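Local coordinates for protein DNA annealing helicase and endonuclease ZRANB3 (Homo sapiens, PDB 5MKW) that anneals DNA strands and cuts DNA to keep stalled or collapsed replication forks stable, the chain here being its HNH nuclease domain, at residues R9-V12 against F13-E16; G18-Q21 against L22-V25; N44-A48 against T49-K53; T104-Q107 against A108-S112. All coordinates share one frame; numbering follows the deposited sequence.

Contact 1 (R9-V12 against F13-E16)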
ATOM      1  N   ARG A   9      -0.073  -6.260 -10.056  1.00 20.89           N
ATOM      2  CA  ARG A   9       0.780  -6.511  -8.888  1.00 20.35           C
ATOM      3  C   ARG A   9       1.929  -7.395  -9.302  1.00 19.68           C
ATOM      4  O   ARG A   9       3.095  -7.111  -9.006  1.00 20.86           O
ATOM      5  CB  ARG A   9      -0.012  -7.150  -7.734  1.00 19.41           C
ATOM      6  CG  ARG A   9      -0.966  -6.195  -6.994  1.00 19.42           C
ATOM      7  CD  ARG A   9      -1.826  -6.951  -5.961  1.00 18.24           C
ATOM      8  NE  ARG A   9      -0.947  -7.414  -4.884  1.00 19.40           N
ATOM      9  CZ  ARG A   9      -0.569  -6.677  -3.844  1.00 19.26           C
ATOM     10  NH1 ARG A   9      -1.025  -5.443  -3.698  1.00 19.80           N
ATOM     11  NH2 ARG A   9       0.271  -7.178  -2.944  1.00 19.74           N
ATOM     12  N   ALA A  10       1.614  -8.439 -10.045  1.00 20.28           N
ATOM     13  CA  ALA A  10       2.628  -9.442 -10.388  1.00 22.42           C
ATOM     14  C   ALA A  10       3.633  -8.851 -11.356  1.00 21.64           C
ATOM     15  O   ALA A  10       4.843  -9.051 -11.197  1.00 20.54           O
ATOM     16  CB  ALA A  10       1.987 -10.683 -10.964  1.00 22.60           C
ATOM     17  N   LYS A  11       3.159  -8.043 -12.271  1.00 22.24           N
ATOM     18  CA  LYS A  11       4.065  -7.382 -13.236  1.00 25.92           C
ATOM     19  C   LYS A  11       4.996  -6.393 -12.570  1.00 24.30           C
ATOM     20  O   LYS A  11       6.203  -6.407 -12.835  1.00 23.09           O
ATOM     21  CB  LYS A  11       3.323  -6.650 -14.321  1.00 28.56           C
ATOM     22  CG  LYS A  11       2.607  -7.519 -15.331  1.00 34.68           C
ATOM     23  CD  LYS A  11       3.528  -8.424 -16.112  1.00 38.57           C
ATOM     24  CE  LYS A  11       4.612  -7.663 -16.829  1.00 42.16           C
ATOM     25  NZ  LYS A  11       5.301  -8.638 -17.712  1.00 46.88           N
ATOM     26  N   VAL A  12       4.471  -5.594 -11.637  1.00 22.22           N
ATOM     27  CA  VAL A  12       5.325  -4.631 -10.945  1.00 21.58           C
ATOM     28  C   VAL A  12       6.317  -5.371 -10.028  1.00 20.84           C
ATOM     29  O   VAL A  12       7.486  -5.031  -9.970  1.00 22.16           O
ATOM     30  CB  VAL A  12       4.494  -3.612 -10.154  1.00 23.38           C
ATOM     31  CG1 VAL A  12       5.387  -2.775  -9.287  1.00 25.00           C
ATOM     32  CG2 VAL A  12       3.676  -2.728 -11.094  1.00 24.30           C
ATOM     33  N   PHE A  13       5.881  -6.477  -9.436  1.00 19.97           N
ATOM     34  CA  PHE A  13       6.726  -7.237  -8.493  1.00 19.13           C
ATOM     35  C   PHE A  13       7.949  -7.831  -9.192  1.00 20.13           C
ATOM     36  O   PHE A  13       9.000  -7.921  -8.589  1.00 19.55           O
ATOM     37  CB  PHE A  13       5.915  -8.363  -7.870  1.00 19.50           C
ATOM     38  CG  PHE A  13       6.605  -9.076  -6.748  1.00 20.82           C
ATOM     39  CD1 PHE A  13       6.492  -8.617  -5.435  1.00 22.59           C
ATOM     40  CD2 PHE A  13       7.388 -10.192  -7.005  1.00 21.68           C
ATOM     41  CE1 PHE A  13       7.113  -9.274  -4.414  1.00 23.91           C
ATOM     42  CE2 PHE A  13       8.027 -10.867  -5.982  1.00 23.11           C
ATOM     43  CZ  PHE A  13       7.933 -10.377  -4.690  1.00 24.23           C
ATOM     44  N   GLU A  14       7.806  -8.185 -10.481  1.00 21.34           N
ATOM     45  CA  GLU A  14       8.924  -8.754 -11.276  1.00 24.85           C
ATOM     46  C   GLU A  14      10.127  -7.817 -11.200  1.00 25.17           C
ATOM     47  O   GLU A  14      11.251  -8.257 -11.348  1.00 24.94           O
ATOM     48  CB  GLU A  14       8.505  -8.890 -12.742  1.00 27.81           C
ATOM     49  CG  GLU A  14       7.597 -10.063 -13.069  1.00 28.88           C
ATOM     50  CD  GLU A  14       7.159 -10.036 -14.535  1.00 35.24           C
ATOM     51  OE1 GLU A  14       6.030 -10.496 -14.830  1.00 36.92           O
ATOM     52  OE2 GLU A  14       7.798  -9.293 -15.323  1.00 35.25           O
ATOM     53  N   THR A  15       9.862  -6.506 -11.134  1.00 23.33           N
ATOM     54  CA  THR A  15      10.898  -5.517 -11.054  1.00 26.15           C
ATOM     55  C   THR A  15      11.156  -4.998  -9.634  1.00 26.74           C
ATOM     56  O   THR A  15      12.297  -4.754  -9.288  1.00 30.10           O
ATOM     57  CB  THR A  15      10.611  -4.338 -12.016  1.00 29.28           C
ATOM     58  OG1 THR A  15      10.739  -4.777 -13.365  1.00 31.87           O
ATOM     59  CG2 THR A  15      11.597  -3.233 -11.824  1.00 33.54           C
ATOM     60  N   GLU A  16      10.142  -4.867  -8.777  1.00 22.92           N
ATOM     61  CA  GLU A  16      10.330  -4.112  -7.538  1.00 21.81           C
ATOM     62  C   GLU A  16      10.349  -4.988  -6.295  1.00 22.37           C
ATOM     63  O   GLU A  16      10.861  -4.558  -5.244  1.00 21.33           O
ATOM     64  CB  GLU A  16       9.244  -3.012  -7.458  1.00 22.79           C
ATOM     65  CG  GLU A  16       9.477  -1.962  -8.506  1.00 24.66           C
ATOM     66  CD  GLU A  16       8.494  -0.818  -8.505  1.00 25.88           C
ATOM     67  OE1 GLU A  16       7.505  -0.801  -7.751  1.00 25.89           O
ATOM     68  OE2 GLU A  16       8.708   0.083  -9.339  1.00 30.92           O
TER
HETATM   69  O   HOH W   1       8.088  -4.660 -13.704  1.00 35.30           O

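Contact 2 (G18-Q21 against L22-V25). With ZN (zinc ion), chain C.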
ATOM      1  N   GLY A  18       8.228  -5.967  -4.156  1.00 18.03           N
ATOM      2  CA  GLY A  18       7.516  -5.568  -2.968  1.00 18.88           C
ATOM      3  C   GLY A  18       8.274  -4.565  -2.126  1.00 18.72           C
ATOM      4  O   GLY A  18       7.998  -4.444  -0.928  1.00 19.86           O
ATOM      5  N   VAL A  19       9.159  -3.788  -2.765  1.00 19.77           N
ATOM      6  CA  VAL A  19       9.919  -2.706  -2.090  1.00 19.80           C
ATOM      7  C   VAL A  19       9.320  -1.348  -2.376  1.00 19.56           C
ATOM      8  O   VAL A  19       9.007  -1.031  -3.547  1.00 18.94           O
ATOM      9  CB  VAL A  19      11.377  -2.663  -2.580  1.00 21.91           C
ATOM     10  CG1 VAL A  19      12.137  -1.541  -1.868  1.00 22.20           C
ATOM     11  CG2 VAL A  19      12.035  -4.005  -2.312  1.00 22.24           C
ATOM     12  N   CYS A  20       8.937  -0.637  -1.330  1.00 19.55           N
ATOM     13  CA  CYS A  20       8.218   0.639  -1.514  1.00 20.14           C
ATOM     14  C   CYS A  20       9.131   1.641  -2.201  1.00 21.59           C
ATOM     15  O   CYS A  20      10.301   1.823  -1.780  1.00 21.68           O
ATOM     16  CB  CYS A  20       7.795   1.235  -0.177  1.00 20.11           C
ATOM     17  SG  CYS A  20       6.895   2.805  -0.319  1.00 19.96           S
ATOM     18  N   GLN A  21       8.615   2.281  -3.246  1.00 20.70           N
ATOM     19  CA  GLN A  21       9.447   3.174  -4.050  1.00 22.59           C
ATOM     20  C   GLN A  21       9.558   4.564  -3.451  1.00 22.77           C
ATOM     21  O   GLN A  21      10.402   5.330  -3.875  1.00 22.30           O
ATOM     22  CB  GLN A  21       8.924   3.244  -5.469  1.00 21.84           C
ATOM     23  CG  GLN A  21       8.977   1.913  -6.173  1.00 22.08           C
ATOM     24  CD  GLN A  21      10.411   1.338  -6.224  1.00 23.28           C
ATOM     25  OE1 GLN A  21      11.266   1.859  -6.921  1.00 22.06           O
ATOM     26  NE2 GLN A  21      10.655   0.263  -5.489  1.00 22.84           N
ATOM     27  N   LEU A  22       8.772   4.844  -2.408  1.00 23.22           N
ATOM     28  CA  LEU A  22       8.871   6.122  -1.687  1.00 25.09           C
ATOM     29  C   LEU A  22       9.768   6.049  -0.464  1.00 27.23           C
ATOM     30  O   LEU A  22      10.579   6.943  -0.267  1.00 28.68           O
ATOM     31  CB  LEU A  22       7.499   6.663  -1.297  1.00 23.42           C
ATOM     32  CG  LEU A  22       6.565   6.883  -2.485  1.00 24.96           C
ATOM     33  CD1 LEU A  22       5.269   7.559  -2.097  1.00 23.73           C
ATOM     34  CD2 LEU A  22       7.271   7.644  -3.609  1.00 25.27           C
ATOM     35  N   CYS A  23       9.594   5.023   0.376  1.00 26.44           N
ATOM     36  CA  CYS A  23      10.304   4.952   1.635  1.00 24.73           C
ATOM     37  C   CYS A  23      11.281   3.782   1.734  1.00 24.03           C
ATOM     38  O   CYS A  23      12.040   3.717   2.685  1.00 24.73           O
ATOM     39  CB  CYS A  23       9.306   4.894   2.805  1.00 25.06           C
ATOM     40  SG  CYS A  23       8.524   3.287   3.010  1.00 23.88           S
ATOM     41  N   ASN A  24      11.246   2.893   0.754  1.00 22.89           N
ATOM     42  CA  ASN A  24      12.192   1.799   0.543  0.50 23.88           C
ATOM     43  C   ASN A  24      12.154   0.694   1.596  1.00 23.33           C
ATOM     44  O   ASN A  24      13.016  -0.172   1.628  1.00 23.42           O
ATOM     45  CB  ASN A  24      13.591   2.316   0.199  0.50 25.06           C
ATOM     46  CG  ASN A  24      13.563   3.220  -1.024  0.50 26.07           C
ATOM     47  OD1 ASN A  24      13.030   2.855  -2.099  0.50 23.05           O
ATOM     48  ND2 ASN A  24      13.967   4.471  -0.818  0.50 28.68           N
ATOM     49  N   VAL A  25      11.047   0.598   2.302  1.00 22.21           N
ATOM     50  CA  VAL A  25      10.857  -0.588   3.098  1.00 22.77           C
ATOM     51  C   VAL A  25      10.641  -1.802   2.225  1.00 23.88           C
ATOM     52  O   VAL A  25      10.078  -1.717   1.112  1.00 21.49           O
ATOM     53  CB  VAL A  25       9.736  -0.452   4.151  1.00 23.36           C
ATOM     54  CG1 VAL A  25      10.073   0.673   5.108  1.00 24.05           C
ATOM     55  CG2 VAL A  25       8.366  -0.286   3.501  1.00 24.17           C
TER
HETATM   56 ZN    ZN C 201       6.482   3.337   1.937  1.00 21.72          ZN

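Contact 3 (N44-A48 against T49-K53)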
ATOM      1  N   ASN A  44       3.464  -7.902  18.313  1.00 29.50           N
ATOM      2  CA  ASN A  44       4.700  -7.194  18.667  1.00 30.44           C
ATOM      3  C   ASN A  44       5.583  -6.910  17.472  1.00 28.29           C
ATOM      4  O   ASN A  44       6.178  -5.844  17.396  1.00 27.58           O
ATOM      5  CB  ASN A  44       5.513  -7.976  19.705  1.00 35.29           C
ATOM      6  CG  ASN A  44       4.889  -7.920  21.096  1.00 41.21           C
ATOM      7  OD1 ASN A  44       4.113  -7.005  21.436  1.00 41.78           O
ATOM      8  ND2 ASN A  44       5.263  -8.888  21.931  1.00 45.13           N
ATOM      9  N   LEU A  45       5.633  -7.837  16.523  1.00 26.17           N
ATOM     10  CA  LEU A  45       6.329  -7.578  15.264  1.00 27.29           C
ATOM     11  C   LEU A  45       5.735  -6.362  14.542  1.00 27.30           C
ATOM     12  O   LEU A  45       6.473  -5.555  13.978  1.00 25.86           O
ATOM     13  CB  LEU A  45       6.249  -8.801  14.326  1.00 28.67           C
ATOM     14  CG  LEU A  45       7.062 -10.024  14.795  1.00 33.01           C
ATOM     15  CD1 LEU A  45       6.711 -11.234  13.931  1.00 32.77           C
ATOM     16  CD2 LEU A  45       8.572  -9.796  14.800  1.00 33.66           C
ATOM     17  N   LEU A  46       4.404  -6.292  14.463  1.00 23.81           N
ATOM     18  CA  LEU A  46       3.784  -5.228  13.701  1.00 24.12           C
ATOM     19  C   LEU A  46       4.018  -3.880  14.363  1.00 25.57           C
ATOM     20  O   LEU A  46       4.214  -2.883  13.678  1.00 26.88           O
ATOM     21  CB  LEU A  46       2.287  -5.482  13.529  1.00 23.65           C
ATOM     22  CG  LEU A  46       1.908  -6.622  12.578  1.00 23.70           C
ATOM     23  CD1 LEU A  46       0.455  -7.024  12.776  1.00 25.34           C
ATOM     24  CD2 LEU A  46       2.135  -6.217  11.114  1.00 22.39           C
ATOM     25  N   TYR A  47       3.932  -3.816  15.690  1.00 26.15           N
ATOM     26  CA  TYR A  47       4.108  -2.533  16.374  1.00 26.35           C
ATOM     27  C   TYR A  47       5.564  -2.117  16.561  1.00 25.47           C
ATOM     28  O   TYR A  47       5.824  -0.993  16.972  1.00 24.59           O
ATOM     29  CB  TYR A  47       3.396  -2.534  17.736  1.00 28.54           C
ATOM     30  CG  TYR A  47       1.884  -2.362  17.607  1.00 31.47           C
ATOM     31  CD1 TYR A  47       1.309  -1.088  17.515  1.00 32.36           C
ATOM     32  CD2 TYR A  47       1.052  -3.463  17.448  1.00 31.19           C
ATOM     33  CE1 TYR A  47      -0.060  -0.940  17.411  1.00 31.76           C
ATOM     34  CE2 TYR A  47      -0.318  -3.318  17.282  1.00 32.51           C
ATOM     35  CZ  TYR A  47      -0.864  -2.055  17.317  1.00 31.54           C
ATOM     36  OH  TYR A  47      -2.224  -1.903  17.203  1.00 35.98           O
ATOM     37  N   ALA A  48       6.495  -3.006  16.223  1.00 24.84           N
ATOM     38  CA  ALA A  48       7.918  -2.699  16.314  1.00 26.63           C
ATOM     39  C   ALA A  48       8.467  -2.072  15.055  1.00 26.09           C
ATOM     40  O   ALA A  48       9.631  -1.717  15.044  1.00 25.20           O
ATOM     41  CB  ALA A  48       8.714  -3.956  16.623  1.00 27.57           C
ATOM     42  N   THR A  49       7.654  -1.910  14.009  1.00 23.28           N
ATOM     43  CA  THR A  49       8.169  -1.384  12.748  1.00 22.66           C
ATOM     44  C   THR A  49       7.153  -0.476  12.055  1.00 23.03           C
ATOM     45  O   THR A  49       6.198  -0.044  12.678  1.00 22.82           O
ATOM     46  CB  THR A  49       8.728  -2.538  11.876  1.00 22.34           C
ATOM     47  OG1 THR A  49       9.528  -1.991  10.856  1.00 21.86           O
ATOM     48  CG2 THR A  49       7.669  -3.403  11.297  1.00 23.37           C
ATOM     49  N   TRP A  50       7.409  -0.127  10.803  1.00 24.62           N
ATOM     50  CA  TRP A  50       6.639   0.886  10.036  1.00 23.81           C
ATOM     51  C   TRP A  50       5.161   0.582   9.952  1.00 22.28           C
ATOM     52  O   TRP A  50       4.347   1.493   9.822  1.00 24.66           O
ATOM     53  CB  TRP A  50       7.204   1.009   8.601  1.00 23.53           C
ATOM     54  CG  TRP A  50       7.151  -0.298   7.796  1.00 23.12           C
ATOM     55  CD1 TRP A  50       8.157  -1.201   7.630  1.00 25.86           C
ATOM     56  CD2 TRP A  50       6.079  -0.757   6.989  1.00 22.89           C
ATOM     57  NE1 TRP A  50       7.759  -2.221   6.785  1.00 23.52           N
ATOM     58  CE2 TRP A  50       6.472  -1.971   6.402  1.00 24.45           C
ATOM     59  CE3 TRP A  50       4.846  -0.230   6.648  1.00 23.17           C
ATOM     60  CZ2 TRP A  50       5.665  -2.656   5.508  1.00 23.83           C
ATOM     61  CZ3 TRP A  50       3.996  -0.981   5.873  1.00 22.43           C
ATOM     62  CH2 TRP A  50       4.424  -2.152   5.266  1.00 21.58           C
ATOM     63  N   THR A  51       4.796  -0.690  10.046  1.00 21.33           N
ATOM     64  CA  THR A  51       3.363  -1.090  10.110  1.00 23.69           C
ATOM     65  C   THR A  51       2.580  -0.516  11.348  1.00 24.11           C
ATOM     66  O   THR A  51       1.341  -0.430  11.352  1.00 19.75           O
ATOM     67  CB  THR A  51       3.258  -2.636  10.148  1.00 23.63           C
ATOM     68  OG1 THR A  51       4.276  -3.159  11.022  1.00 24.14           O
ATOM     69  CG2 THR A  51       3.445  -3.218   8.767  1.00 22.31           C
ATOM     70  N   SER A  52       3.311  -0.077  12.362  1.00 24.24           N
ATOM     71  CA  SER A  52       2.671   0.480  13.558  1.00 25.20           C
ATOM     72  C   SER A  52       1.789   1.677  13.244  1.00 26.90           C
ATOM     73  O   SER A  52       0.882   2.021  14.025  1.00 24.88           O
ATOM     74  CB  SER A  52       3.718   0.913  14.573  1.00 25.15           C
ATOM     75  OG  SER A  52       4.433   2.051  14.106  1.00 24.67           O
ATOM     76  N   LYS A  53       2.003   2.270  12.079  1.00 25.08           N
ATOM     77  CA  LYS A  53       1.225   3.413  11.658  1.00 27.91           C
ATOM     78  C   LYS A  53      -0.053   3.075  10.898  1.00 25.99           C
ATOM     79  O   LYS A  53      -0.808   3.954  10.571  1.00 24.54           O
ATOM     80  CB  LYS A  53       2.083   4.330  10.808  1.00 32.89           C
ATOM     81  CG  LYS A  53       3.141   5.047  11.617  1.00 38.76           C
ATOM     82  CD  LYS A  53       3.919   6.000  10.713  1.00 48.48           C
ATOM     83  CE  LYS A  53       4.767   6.977  11.519  1.00 57.61           C
ATOM     84  NZ  LYS A  53       4.985   8.232  10.746  1.00 60.68           N
TER

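Contact 4 (T104-Q107 against A108-S112)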
ATOM      1  N   THR A 104      -3.714   8.066  -0.491  1.00 26.01           N
ATOM      2  CA  THR A 104      -5.169   8.002  -0.569  1.00 29.55           C
ATOM      3  C   THR A 104      -5.865   9.119   0.231  1.00 28.36           C
ATOM      4  O   THR A 104      -6.843   9.741  -0.224  1.00 31.27           O
ATOM      5  CB  THR A 104      -5.591   6.580  -0.118  1.00 35.35           C
ATOM      6  OG1 THR A 104      -5.123   5.653  -1.120  1.00 39.15           O
ATOM      7  CG2 THR A 104      -7.041   6.451  -0.044  1.00 38.95           C
ATOM      8  N   ALA A 105      -5.390   9.352   1.436  1.00 27.73           N
ATOM      9  CA  ALA A 105      -5.916  10.396   2.314  1.00 30.09           C
ATOM     10  C   ALA A 105      -5.671  11.784   1.746  1.00 32.85           C
ATOM     11  O   ALA A 105      -6.576  12.627   1.742  1.00 37.90           O
ATOM     12  CB  ALA A 105      -5.321  10.275   3.705  1.00 30.35           C
ATOM     13  N   ARG A 106      -4.498  11.998   1.176  1.00 37.14           N
ATOM     14  CA  ARG A 106      -4.198  13.260   0.492  1.00 39.35           C
ATOM     15  C   ARG A 106      -5.103  13.487  -0.731  1.00 37.84           C
ATOM     16  O   ARG A 106      -5.658  14.579  -0.922  1.00 36.27           O
ATOM     17  CB  ARG A 106      -2.746  13.314   0.043  1.00 44.39           C
ATOM     18  CG  ARG A 106      -2.368  14.693  -0.456  1.00 52.68           C
ATOM     19  CD  ARG A 106      -0.892  14.844  -0.716  1.00 56.08           C
ATOM     20  NE  ARG A 106      -0.301  13.657  -1.317  1.00 64.62           N
ATOM     21  CZ  ARG A 106      -0.491  13.271  -2.575  1.00 67.49           C
ATOM     22  NH1 ARG A 106      -1.370  13.889  -3.355  1.00 74.32           N
ATOM     23  NH2 ARG A 106       0.157  12.219  -3.044  1.00 77.41           N
ATOM     24  N   GLN A 107      -5.316  12.441  -1.515  1.00 33.44           N
ATOM     25  CA  GLN A 107      -6.135  12.568  -2.698  1.00 31.46           C
ATOM     26  C   GLN A 107      -7.596  12.845  -2.388  1.00 34.77           C
ATOM     27  O   GLN A 107      -8.268  13.504  -3.177  1.00 31.31           O
ATOM     28  CB  GLN A 107      -5.999  11.339  -3.567  1.00 30.59           C
ATOM     29  CG  GLN A 107      -4.596  11.204  -4.096  1.00 30.13           C
ATOM     30  CD  GLN A 107      -4.344   9.923  -4.857  1.00 31.63           C
ATOM     31  OE1 GLN A 107      -5.079   8.942  -4.767  1.00 34.03           O
ATOM     32  NE2 GLN A 107      -3.332   9.949  -5.652  1.00 36.01           N
ATOM     33  N   ALA A 108      -8.094  12.309  -1.258  1.00 33.15           N
ATOM     34  CA  ALA A 108      -9.450  12.636  -0.761  1.00 36.40           C
ATOM     35  C   ALA A 108      -9.609  14.100  -0.339  1.00 37.99           C
ATOM     36  O   ALA A 108     -10.605  14.720  -0.659  1.00 38.99           O
ATOM     37  CB  ALA A 108      -9.831  11.717   0.390  1.00 35.27           C
ATOM     38  N   LYS A 109      -8.579  14.677   0.257  1.00 44.30           N
ATOM     39  CA  LYS A 109      -8.569  16.112   0.513  1.00 49.56           C
ATOM     40  C   LYS A 109      -8.530  16.892  -0.787  1.00 52.54           C
ATOM     41  O   LYS A 109      -9.246  17.872  -0.933  1.00 58.09           O
ATOM     42  CB  LYS A 109      -7.394  16.520   1.401  1.00 55.01           C
ATOM     43  CG  LYS A 109      -7.407  15.846   2.759  1.00 62.72           C
ATOM     44  CD  LYS A 109      -8.828  15.669   3.298  1.00 67.72           C
ATOM     45  CE  LYS A 109      -8.836  15.299   4.767  1.00 71.93           C
ATOM     46  NZ  LYS A 109      -8.183  16.345   5.598  1.00 76.03           N
ATOM     47  N   GLU A 110      -7.705  16.452  -1.735  1.00 48.38           N
ATOM     48  CA  GLU A 110      -7.620  17.107  -3.034  1.00 49.48           C
ATOM     49  C   GLU A 110      -8.964  17.106  -3.734  1.00 47.69           C
ATOM     50  O   GLU A 110      -9.344  18.122  -4.298  1.00 48.69           O
ATOM     51  CB  GLU A 110      -6.582  16.453  -3.918  1.00 48.38           C
ATOM     52  CG  GLU A 110      -5.175  16.699  -3.423  1.00 49.25           C
ATOM     53  CD  GLU A 110      -4.130  15.821  -4.077  1.00 49.21           C
ATOM     54  OE1 GLU A 110      -4.460  14.978  -4.941  1.00 47.32           O
ATOM     55  OE2 GLU A 110      -2.953  15.960  -3.681  1.00 54.15           O
ATOM     56  N   ARG A 111      -9.670  15.979  -3.699  1.00 38.96           N
ATOM     57  CA  ARG A 111     -11.031  15.919  -4.232  1.00 41.81           C
ATOM     58  C   ARG A 111     -11.997  16.918  -3.538  1.00 45.46           C
ATOM     59  O   ARG A 111     -12.787  17.614  -4.201  1.00 46.68           O
ATOM     60  CB  ARG A 111     -11.557  14.482  -4.204  1.00 38.51           C
ATOM     61  CG  ARG A 111     -10.987  13.674  -5.363  1.00 39.37           C
ATOM     62  CD  ARG A 111     -11.571  12.260  -5.511  1.00 38.01           C
ATOM     63  NE  ARG A 111     -11.713  11.583  -4.213  1.00 37.46           N
ATOM     64  CZ  ARG A 111     -10.815  10.752  -3.662  1.00 36.49           C
ATOM     65  NH1 ARG A 111      -9.703  10.391  -4.294  1.00 35.84           N
ATOM     66  NH2 ARG A 111     -11.056  10.260  -2.462  1.00 41.81           N
ATOM     67  N   SER A 112     -11.881  17.027  -2.213  1.00 44.95           N
ATOM     68  CA  SER A 112     -12.476  18.137  -1.449  1.00 46.76           C
ATOM     69  C   SER A 112     -12.131  19.513  -1.989  1.00 44.80           C
ATOM     70  O   SER A 112     -13.010  20.309  -2.240  1.00 45.40           O
ATOM     71  CB  SER A 112     -11.990  18.090   0.003  1.00 50.03           C
ATOM     72  OG  SER A 112     -12.934  17.433   0.804  1.00 52.14           O
TER
HETATM   73  O   HOH W   2      -2.884  12.673  -6.426  1.00 39.01           O

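Contact 1 (R9-V12 against F13-E16)
Lys11 and Glu14 run side by side on the surface of helix 5-16, one turn apart, and point the same way. Their ends form a loose salt bridge, with Lys11 NZ 3.5 Å from Glu14 OE1. The other carboxylate oxygen, OE2, stands equally far from NZ. The lysine chain is bent at chi2 (-61°) and chi3 (-57°), which curls the chain alongside the acid, so that Lys11 CD also comes to 3.5 Å from Glu14 OE1. Val12 faces the inside of the domain. Val12 CG1, anti to its backbone N, packs 3.3 Å from Glu16 OE1. That oxygen is hydrogen-bonded to Thr94 OG1, so the acid is tied to strand 92-96. Beneath the side chains runs the helix backbone. Phe13 N donates to Arg9 O at 2.9 Å, and Glu14 N donates to Ala10 O. Near the C-terminal end Val12 O takes two donors. Glu16 N donates to Val12 O at 2.9 Å, in the plane of that carbonyl. Thr15 N donates to Val12 O from above the plane. A water donates to Lys11 O and is hydrogen-bonded to Thr15 OG1, bridging the last turn. Further out, Val12 touches Val74, Leu92 and Thr94 of the two strands. Arg9 reaches Trp72 through a hydrogen bond to its carbonyl oxygen and a cation-pi contact. An alanine in place of Lys11 would probably leave the Glu14 carboxylate without its positive mate in this pair and free to turn. The long lysine-glutamate distances suggest a weak pairing at the surface, whereas the buried Val12 and the bonded Glu16 probably do more to hold this helix on the two strands.

Contact 2 (G18-Q21 against L22-V25)
Leu22 and Cys23 both turn their backbone N-H groups on Cys20 SG, the pattern of a CxxC zinc knuckle. The zinc ion is held here by Cys20 and Cys23, and Cys96 and Cys99 complete the four-cysteine site. Cys20 SG sits 2.4 Å from the zinc ion. Gln21 folds back within its own segment, NE2 donating to Val19 O. Leu22 N donates to Cys20 SG at 3.5 Å, and Leu22 CB packs beside the same atom. The leucine side chain also touches Cys99 and Arg103 of helix 97-118. Cys23 N makes the straighter bond to Cys20 SG, 166° at the hydrogen. Two N-H groups on one sulfur would be expected to ease the negative charge of a metal-bound thiolate. Cys23 SG binds the zinc ion at 2.3 Å. Its chi1 of 76° sets the sulfur between the backbone N and the carbonyl carbon and turns it to the metal. Asn24 has a positive phi and bends the chain back; its N makes a weak bond to Cys20 O. Val25 then closes the loop: Val25 O accepts from Cys20 N at 2.9 Å, and Val25 CG2 packs 4.0 Å from Cys20 CB.

Contact 3 (N44-A48 against T49-K53)
Thr51 OG1 donates to Leu46 O at 2.7 Å, the one hydrogen bond that joins the last turn of helix 39-47 to the 3-10 segment 50-53. The hydroxyl lies in the carbonyl plane and uses a lone pair of the oxygen. A chi1 of 42° places Thr51 OG1 between its own backbone N and carbonyl carbon, on the side that meets the helix end. A second hydroxyl bond lies within 49-53. Ser52 OG donates to Thr49 O at 3.1 Å, and Ser52 N donates to the same oxygen at 2.9 Å. The two donors come from opposite faces of the carbonyl plane. Among the van der Waals contacts, Leu46 and Thr51 cross at about a right angle. Their touch is apolar, with Leu46 CD2 3.9 Å from Thr51 CB and 4.0 Å from Thr51 CG2. Thr49 turns its methyl group back to the helix, Thr49 CG2 standing 3.6 Å from Leu45 O. Ser52 CB packs 3.7 Å from Tyr47 O. Outside the pair, Leu46 rests on Leu34, Met62 and Ile63, and Thr51 on Leu30. The contact therefore lies where helices 27-36, 39-47 and 56-64 meet. A carbonyl near the helix end is met by a side-chain hydroxyl rather than by a further turn of backbone, which is likely to set how the chain leaves the helix.

Contact 4 (T104-Q107 against A108-S112)
Arg106 and Glu110 stand one helical turn apart and slant across each other, their flat ends turned 42° apart. Arg106 NH1 meets Glu110 OE2 at 2.6 Å in a hydrogen-bonded salt bridge. The carboxylate oxygen lies at the edge of the guanidinium, near its plane. The arginine in turn approaches the syn side of the oxygen, but from 32° out of the carboxylate plane, so the fit is not flat. A bend at chi3 (39°) turns the NH1 edge toward Glu110. Gln107 also slants across Glu110. A water accepts from Gln107 NE2 at 2.9 Å and donates to Glu110 OE1 at 3.2 Å, which links the two ends. Glu110 OE1 has another bond, from Gly82 N. Arg111 lays one face of its guanidinium over Gln107 O, with its NH1 hydrogen-bonded to Gly82 O. Gln107 O is itself the acceptor of Arg111 N at 2.9 Å, and Glu110 N likewise donates to Arg106 O. A glutamine in place of Glu110 would probably leave the Arg106 guanidinium without its opposite charge and freer to swing away from this turn. The whole contact lies on helix 97-118, within the region responsible for endonuclease activity. Gln107 touches Pro79 and Glu110 touches Tyr81, so this face of the helix holds the loop that joins strands 72-76 and 92-96.

Overall arrangement
The four contacts follow one another along the chain, and none encloses another. Contact 1 lies on helix 5-16, contact 2 on the zinc-binding loop after it, contact 3 at the end of helix 39-47, and contact 4 on helix 97-118. Contact 2 is the link. It touches contact 1 where Phe13 CD1 packs on Gly18 N, and contact 3 where Val25 CG1 meets Trp50 CD1. Their centres lie about 13 Å and 16 Å from its own. Contact 4 stands apart, with its centre about 22 Å from that of contact 2, but Cys99 ties its helix to the same zinc ion. The metal thus joins the N-terminal part of this HNH domain to its nuclease region.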